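Local coordinates for GDSL-like Lipase (Parabacteroides distasonis, PDB 3P94), which is a serine hydrolase of the GDSL-like, SGNH family and probably cleaves ester bonds of lipids, perhaps as a lysophospholipase, at residues N24-I32 and M62-V70. Sequence-based numbering, arbitrary orientation. Where two conformers were deposited one is given.
Sequences NVVFMGNSI and MLVRFRQDV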
loop_
_atom_site.group_PDB
_atom_site.type_symbol
_atom_site.label_atom_id
_atom_site.label_comp_id
_atom_site.label_asym_id
_atom_site.label_seq_id
_atom_site.Cartn_x
_atom_site.Cartn_y
_atom_site.Cartn_z
ATOM N N ASN A 24 -4.412 -16.257 3.225
ATOM C CA ASN A 24 -4.256 -15.664 4.544
ATOM C C ASN A 24 -4.349 -14.128 4.474
ATOM O O ASN A 24 -5.414 -13.566 4.747
ATOM C CB ASN A 24 -2.942 -16.139 5.173
ATOM C CG ASN A 24 -2.640 -15.580 6.538
ATOM O OD1 ASN A 24 -3.515 -15.365 7.365
ATOM N ND2 ASN A 24 -1.378 -15.340 6.805
ATOM N N VAL A 25 -3.246 -13.451 4.109
ATOM C CA VAL A 25 -3.184 -11.994 4.020
ATOM C C VAL A 25 -2.555 -11.605 2.697
ATOM O O VAL A 25 -1.486 -12.111 2.344
ATOM C CB VAL A 25 -2.396 -11.342 5.206
ATOM C CG1 VAL A 25 -2.340 -9.824 5.066
ATOM C CG2 VAL A 25 -2.970 -11.731 6.571
ATOM N N VAL A 26 -3.196 -10.682 1.989
ATOM C CA VAL A 26 -2.705 -10.157 0.737
ATOM C C VAL A 26 -2.174 -8.739 0.994
ATOM O O VAL A 26 -2.836 -7.954 1.665
ATOM C CB VAL A 26 -3.819 -10.191 -0.345
ATOM C CG1 VAL A 26 -3.452 -9.338 -1.569
ATOM C CG2 VAL A 26 -4.129 -11.632 -0.758
ATOM N N PHE A 27 -0.971 -8.437 0.500
ATOM C CA PHE A 27 -0.383 -7.098 0.588
ATOM C C PHE A 27 -0.621 -6.406 -0.750
ATOM O O PHE A 27 -0.040 -6.800 -1.769
ATOM C CB PHE A 27 1.123 -7.149 0.939
ATOM C CG PHE A 27 1.440 -7.284 2.416
ATOM C CD1 PHE A 27 1.005 -8.386 3.139
ATOM C CD2 PHE A 27 2.215 -6.330 3.068
ATOM C CE1 PHE A 27 1.287 -8.499 4.501
ATOM C CE2 PHE A 27 2.526 -6.460 4.419
ATOM C CZ PHE A 27 2.069 -7.548 5.126
HETATM N N MSE A 28 -1.517 -5.415 -0.744
HETATM C CA MSE A 28 -1.877 -4.614 -1.919
HETATM C C MSE A 28 -1.069 -3.314 -1.849
HETATM O O MSE A 28 -1.040 -2.644 -0.804
HETATM C CB MSE A 28 -3.421 -4.389 -1.913
HETATM C CG MSE A 28 -3.956 -3.450 -2.983
HETATM SE SE MSE A 28 -3.348 -3.894 -4.805
HETATM C CE MSE A 28 -3.763 -5.677 -4.902
ATOM N N GLY A 29 -0.377 -2.989 -2.936
ATOM C CA GLY A 29 0.416 -1.778 -2.952
ATOM C C GLY A 29 1.103 -1.407 -4.246
ATOM O O GLY A 29 0.851 -1.968 -5.321
ATOM N N ASN A 30 1.971 -0.421 -4.116
ATOM C CA ASN A 30 2.746 0.196 -5.182
ATOM C C ASN A 30 4.216 -0.269 -5.137
ATOM O O ASN A 30 4.481 -1.424 -4.789
ATOM C CB ASN A 30 2.628 1.717 -5.053
ATOM C CG ASN A 30 2.929 2.276 -3.669
ATOM O OD1 ASN A 30 3.868 1.856 -2.960
ATOM N ND2 ASN A 30 2.148 3.255 -3.268
ATOM N N SER A 31 5.158 0.638 -5.492
ATOM C CA SER A 31 6.601 0.368 -5.529
ATOM C C SER A 31 7.176 0.035 -4.138
ATOM O O SER A 31 8.158 -0.707 -4.042
ATOM C CB SER A 31 7.352 1.548 -6.144
ATOM O OG SER A 31 6.856 2.791 -5.671
ATOM N N ILE A 32 6.571 0.562 -3.070
ATOM C CA ILE A 32 7.036 0.263 -1.701
ATOM C C ILE A 32 6.750 -1.220 -1.382
ATOM O O ILE A 32 7.624 -1.906 -0.857
ATOM C CB ILE A 32 6.450 1.241 -0.654
ATOM C CG1 ILE A 32 6.983 2.672 -0.955
ATOM C CG2 ILE A 32 6.828 0.808 0.766
ATOM C CD1 ILE A 32 6.275 3.798 -0.240
HETATM N N MSE A 62 -5.165 0.191 -8.712
HETATM C CA MSE A 62 -5.373 -0.729 -7.615
HETATM C C MSE A 62 -6.847 -1.060 -7.412
HETATM O O MSE A 62 -7.174 -2.242 -7.228
HETATM C CB MSE A 62 -4.752 -0.151 -6.348
HETATM C CG MSE A 62 -3.261 -0.287 -6.334
HETATM SE SE MSE A 62 -2.640 0.302 -4.616
HETATM C CE MSE A 62 -1.164 1.435 -5.301
ATOM N N LEU A 63 -7.739 -0.054 -7.481
ATOM C CA LEU A 63 -9.185 -0.285 -7.345
ATOM C C LEU A 63 -9.683 -1.215 -8.480
ATOM O O LEU A 63 -10.498 -2.107 -8.230
ATOM C CB LEU A 63 -9.962 1.055 -7.348
ATOM C CG LEU A 63 -11.504 0.973 -7.334
ATOM C CD1 LEU A 63 -12.025 0.190 -6.112
ATOM C CD2 LEU A 63 -12.127 2.354 -7.368
ATOM N N VAL A 64 -9.161 -1.036 -9.701
ATOM C CA VAL A 64 -9.535 -1.856 -10.861
ATOM C C VAL A 64 -8.915 -3.287 -10.743
ATOM O O VAL A 64 -9.596 -4.273 -11.013
ATOM C CB VAL A 64 -9.159 -1.144 -12.186
ATOM C CG1 VAL A 64 -9.254 -2.086 -13.390
ATOM C CG2 VAL A 64 -10.052 0.076 -12.398
ATOM N N ARG A 65 -7.662 -3.388 -10.298
ATOM C CA ARG A 65 -6.928 -4.653 -10.113
ATOM C C ARG A 65 -7.407 -5.447 -8.870
ATOM O O ARG A 65 -7.145 -6.650 -8.766
ATOM C CB ARG A 65 -5.434 -4.302 -9.959
ATOM C CG ARG A 65 -4.506 -5.480 -9.963
ATOM C CD ARG A 65 -3.085 -5.076 -10.208
ATOM N NE ARG A 65 -2.509 -4.148 -9.219
ATOM C CZ ARG A 65 -1.888 -4.512 -8.100
ATOM N NH1 ARG A 65 -1.872 -5.784 -7.724
ATOM N NH2 ARG A 65 -1.293 -3.606 -7.340
ATOM N N PHE A 66 -8.085 -4.763 -7.923
ATOM C CA PHE A 66 -8.549 -5.283 -6.634
ATOM C C PHE A 66 -9.305 -6.604 -6.723
ATOM O O PHE A 66 -9.091 -7.474 -5.883
ATOM C CB PHE A 66 -9.433 -4.242 -5.916
ATOM C CG PHE A 66 -9.434 -4.363 -4.412
ATOM C CD1 PHE A 66 -8.347 -3.917 -3.660
ATOM C CD2 PHE A 66 -10.528 -4.895 -3.745
ATOM C CE1 PHE A 66 -8.345 -4.028 -2.268
ATOM C CE2 PHE A 66 -10.526 -5.001 -2.349
ATOM C CZ PHE A 66 -9.437 -4.563 -1.623
ATOM N N ARG A 67 -10.200 -6.752 -7.711
ATOM C CA ARG A 67 -10.995 -7.975 -7.858
ATOM C C ARG A 67 -10.097 -9.219 -8.141
ATOM O O ARG A 67 -10.273 -10.239 -7.487
ATOM C CB ARG A 67 -12.065 -7.789 -8.942
ATOM C CG ARG A 67 -12.931 -9.020 -9.202
ATOM C CD ARG A 67 -14.303 -8.649 -9.760
ATOM N NE ARG A 67 -15.000 -7.707 -8.885
ATOM C CZ ARG A 67 -15.668 -8.045 -7.784
ATOM N NH1 ARG A 67 -15.796 -9.321 -7.443
ATOM N NH2 ARG A 67 -16.221 -7.107 -7.023
ATOM N N GLN A 68 -9.137 -9.117 -9.080
ATOM C CA GLN A 68 -8.256 -10.229 -9.458
ATOM C C GLN A 68 -7.199 -10.535 -8.393
ATOM O O GLN A 68 -6.967 -11.697 -8.070
ATOM C CB GLN A 68 -7.559 -9.926 -10.802
ATOM C CG GLN A 68 -6.600 -11.046 -11.269
ATOM C CD GLN A 68 -5.721 -10.674 -12.428
ATOM O OE1 GLN A 68 -6.083 -10.888 -13.588
ATOM N NE2 GLN A 68 -4.525 -10.163 -12.134
ATOM N N ASP A 69 -6.539 -9.502 -7.886
ATOM C CA ASP A 69 -5.430 -9.679 -6.969
ATOM C C ASP A 69 -5.779 -9.693 -5.490
ATOM O O ASP A 69 -4.892 -9.977 -4.690
ATOM C CB ASP A 69 -4.361 -8.626 -7.290
ATOM C CG ASP A 69 -3.599 -8.928 -8.592
ATOM O OD1 ASP A 69 -3.826 -10.009 -9.183
ATOM O OD2 ASP A 69 -2.767 -8.094 -9.000
ATOM N N VAL A 70 -7.053 -9.438 -5.112
ATOM C CA VAL A 70 -7.460 -9.462 -3.706
ATOM C C VAL A 70 -8.727 -10.309 -3.546
ATOM O O VAL A 70 -8.654 -11.369 -2.944
ATOM C CB VAL A 70 -7.647 -8.049 -3.045
ATOM C CG1 VAL A 70 -8.095 -8.176 -1.590
ATOM C CG2 VAL A 70 -6.379 -7.214 -3.133
#
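Met-28 on strand 25-29 points at helix 62-70, which runs nearly antiparallel to the strand at 160°, with the axes 9.9 Å apart at closest approach. Met-28, like Met-62 a selenomethionine, has CG anti to the backbone N (chi1 174°). Its chain then bends twice, which lays SE and CE against the guanidinium of Arg-65. SE sits over one face of that group, 3.3 Å from Arg-65 NH2. CE rests 3.4 Å from Arg-65 NH1 and also reaches Val-70 CG2 (3.5 Å) and Asp-69 CB. Val-26 CG1 packs 3.9 Å from the same Val-70 CG2. At the other end, Met-62 reaches the loop after the strand. Its CE lies 3.8 Å from Asn-30 CB and also touches the backbone of Gly-29.

The Arg-65 guanidinium is gripped along its edge. NH1 forms a salt bridge to Asp-69 OD2 (2.8 Å), nearly in the guanidinium plane and on the anti lone pair of the oxygen. NE is hydrogen-bonded to Gln-57 OE1, and NH1 also to Arg-52 O.

Asn-30 caps the next helix, as its OD1 accepts from Ile-32 N. Between them is Ser-31, probably the nucleophile of a Ser-His-Asp triad, with OG hydrogen-bonded to His-182 NE2.

The contact thus packs a helix on the central parallel sheet of this flavodoxin-like fold. Asp-69 probably offsets the Arg-65 charge, so the guanidinium, fixed in orientation by its bonds, can be buried against apolar Met-28.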